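Local structure of galectin (Xenopus laevis, 3WUC) at residues 44-49 against 66-71. The protein is a proto-type galectin of frog skin, a beta-sandwich lectin that probably binds beta-galactosides such as lactose. Numbering follows the deposited sequence.
Sequences RNLICH and NSKQND. With GAL (beta-D-galactopyranose), chain D.
Leu46 pairs with Lys68 and His49 with Asn66, so three steps of strand 45-53 are set against two of strand 62-69. On its other side Ile47 and Cys48 both lie opposite Leu39 of strand 36-39, a classic beta bulge. Two backbone bonds close each antiparallel hydrogen-bonded pair, His49 N reaching Asn66 O at 2.8 Å. The extra residue illustrates how a bulge resets alternation: Leu46 and His49, three apart, share one face. A chi1 of 165° swings the His49 ring toward galactose, edge first, NE2 lying 2.8 Å from the sugar's O4, while ND1 bonds Asp38. Asn66 ND2 donates almost straight to galactose O6 at 2.8 Å and also bonds Asp74 O; its OD1 accepts from Ser67 N. At the far end the Asn45 amide reaches the turn that follows strand 62-69: OD1 takes Asn70 N at 2.9 Å, from above the carbonyl plane. Arg44 lays one guanidinium face over Asp71 CB (NH1 to CB 3.5 Å), and no N-H points at the carboxylate, whose OD1 instead forms a salt bridge with Lys68 NZ at 2.9 Å. Arg34, Arg53, Tyr56 and Glu76 complete the galactose site, where the His49 bond to O4 is consistent with selection for galactose's axial hydroxyl.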
loop_
_atom_site.group_PDB
_atom_site.type_symbol
_atom_site.label_atom_id
_atom_site.label_comp_id
_atom_site.label_asym_id
_atom_site.label_seq_id
_atom_site.Cartn_x
_atom_site.Cartn_y
_atom_site.Cartn_z
ATOM N N ARG B 44 20.942 -17.466 11.771
ATOM C CA ARG B 44 21.221 -18.809 12.258
ATOM C C ARG B 44 20.014 -19.511 12.837
ATOM O O ARG B 44 20.049 -20.725 13.139
ATOM C CB ARG B 44 22.361 -18.792 13.341
ATOM C CG ARG B 44 23.629 -18.255 12.743
ATOM C CD ARG B 44 24.543 -17.817 13.888
ATOM N NE ARG B 44 24.522 -18.777 14.956
ATOM C CZ ARG B 44 25.204 -19.896 14.965
ATOM N NH1 ARG B 44 26.097 -20.183 14.021
ATOM N NH2 ARG B 44 24.998 -20.723 15.957
ATOM N N ASN B 45 18.939 -18.784 13.111
ATOM C CA ASN B 45 17.792 -19.288 13.841
ATOM C C ASN B 45 16.556 -18.747 13.135
ATOM O O ASN B 45 16.041 -17.675 13.484
ATOM C CB ASN B 45 17.789 -18.881 15.291
ATOM C CG ASN B 45 18.933 -19.532 16.028
ATOM O OD1 ASN B 45 18.857 -20.678 16.441
ATOM N ND2 ASN B 45 20.048 -18.836 16.016
ATOM N N LEU B 46 16.057 -19.612 12.271
ATOM C CA LEU B 46 14.892 -19.336 11.364
ATOM C C LEU B 46 13.700 -20.168 11.797
ATOM O O LEU B 46 13.735 -21.391 11.805
ATOM C CB LEU B 46 15.255 -19.547 9.959
ATOM C CG LEU B 46 16.471 -18.805 9.320
ATOM C CD1 LEU B 46 16.819 -19.148 7.913
ATOM C CD2 LEU B 46 16.186 -17.298 9.525
ATOM N N ILE B 47 12.580 -19.523 12.115
ATOM C CA ILE B 47 11.323 -20.236 12.368
ATOM C C ILE B 47 10.652 -20.577 11.047
ATOM O O ILE B 47 9.904 -21.573 11.052
ATOM C CB ILE B 47 10.352 -19.450 13.313
ATOM C CG1 ILE B 47 9.332 -20.311 13.964
ATOM C CG2 ILE B 47 9.766 -18.204 12.634
ATOM C CD1 ILE B 47 9.923 -21.235 15.017
ATOM N N CYS B 48 10.909 -19.807 9.989
ATOM C CA CYS B 48 10.373 -20.160 8.694
ATOM C C CYS B 48 11.274 -19.680 7.587
ATOM O O CYS B 48 11.446 -18.482 7.402
ATOM C CB CYS B 48 8.959 -19.585 8.564
ATOM S SG CYS B 48 8.154 -20.126 6.996
ATOM N N HIS B 49 11.880 -20.613 6.868
ATOM C CA HIS B 49 12.589 -20.377 5.618
ATOM C C HIS B 49 11.679 -20.829 4.502
ATOM O O HIS B 49 11.332 -21.987 4.487
ATOM C CB HIS B 49 13.866 -21.227 5.623
ATOM C CG HIS B 49 14.577 -21.405 4.305
ATOM N ND1 HIS B 49 15.302 -20.426 3.659
ATOM C CD2 HIS B 49 14.789 -22.521 3.555
ATOM C CE1 HIS B 49 15.895 -20.907 2.595
ATOM N NE2 HIS B 49 15.612 -22.185 2.518
ATOM N N ASN B 66 11.547 -24.755 5.671
ATOM C CA ASN B 66 12.297 -25.424 6.735
ATOM C C ASN B 66 12.471 -24.431 7.859
ATOM O O ASN B 66 12.071 -23.284 7.740
ATOM C CB ASN B 66 13.677 -25.907 6.199
ATOM C CG ASN B 66 14.195 -27.121 6.942
ATOM O OD1 ASN B 66 13.730 -27.476 8.030
ATOM N ND2 ASN B 66 15.243 -27.725 6.332
ATOM N N SER B 67 13.032 -24.928 8.945
ATOM C CA SER B 67 13.504 -24.109 10.050
ATOM C C SER B 67 14.995 -24.333 10.218
ATOM O O SER B 67 15.566 -25.270 9.728
ATOM C CB SER B 67 12.768 -24.528 11.295
ATOM O OG SER B 67 12.832 -25.940 11.533
ATOM N N LYS B 68 15.632 -23.422 10.956
ATOM C CA LYS B 68 17.104 -23.575 11.144
ATOM C C LYS B 68 17.332 -23.196 12.623
ATOM O O LYS B 68 16.736 -22.233 13.183
ATOM C CB LYS B 68 17.840 -22.573 10.287
ATOM C CG LYS B 68 19.268 -22.969 10.039
ATOM C CD LYS B 68 19.982 -22.024 9.088
ATOM C CE LYS B 68 21.246 -22.645 8.482
ATOM N NZ LYS B 68 22.080 -21.712 7.720
ATOM N N GLN B 69 18.083 -24.052 13.371
ATOM C CA GLN B 69 18.431 -23.742 14.757
ATOM C C GLN B 69 19.891 -23.891 14.987
ATOM O O GLN B 69 20.503 -24.866 14.549
ATOM C CB GLN B 69 17.715 -24.591 15.737
ATOM C CG GLN B 69 16.177 -24.560 15.619
ATOM C CD GLN B 69 15.476 -25.678 16.500
ATOM O OE1 GLN B 69 15.477 -25.617 17.721
ATOM N NE2 GLN B 69 14.744 -26.573 15.864
ATOM N N ASN B 70 20.485 -22.858 15.554
ATOM C CA ASN B 70 21.946 -22.866 15.775
ATOM C C ASN B 70 22.689 -23.181 14.473
ATOM O O ASN B 70 23.701 -23.909 14.453
ATOM C CB ASN B 70 22.303 -23.867 16.907
ATOM C CG ASN B 70 21.435 -23.670 18.142
ATOM O OD1 ASN B 70 21.532 -22.614 18.780
ATOM N ND2 ASN B 70 20.610 -24.609 18.465
ATOM N N ASP B 71 22.237 -22.604 13.348
ATOM C CA ASP B 71 22.749 -22.791 12.050
ATOM C C ASP B 71 22.721 -24.226 11.455
ATOM O O ASP B 71 23.431 -24.524 10.473
ATOM C CB ASP B 71 24.195 -22.243 11.922
ATOM C CG ASP B 71 24.468 -21.538 10.604
ATOM O OD1 ASP B 71 23.536 -20.824 10.082
ATOM O OD2 ASP B 71 25.642 -21.504 10.146
HETATM C C1 GAL D . 19.620 -26.580 1.413
HETATM C C2 GAL D . 19.969 -25.271 0.757
HETATM C C3 GAL D . 19.699 -24.116 1.695
HETATM C C4 GAL D . 18.274 -24.223 2.226
HETATM C C5 GAL D . 18.074 -25.632 2.829
HETATM C C6 GAL D . 16.653 -25.782 3.332
HETATM O O2 GAL D . 21.395 -25.310 0.501
HETATM O O3 GAL D . 20.031 -22.890 1.106
HETATM O O4 GAL D . 17.322 -23.905 1.178
HETATM O O5 GAL D . 18.278 -26.589 1.802
HETATM O O6 GAL D . 16.385 -27.086 3.821
HETATM O O HOH W 1 22.564 -19.787 17.355
#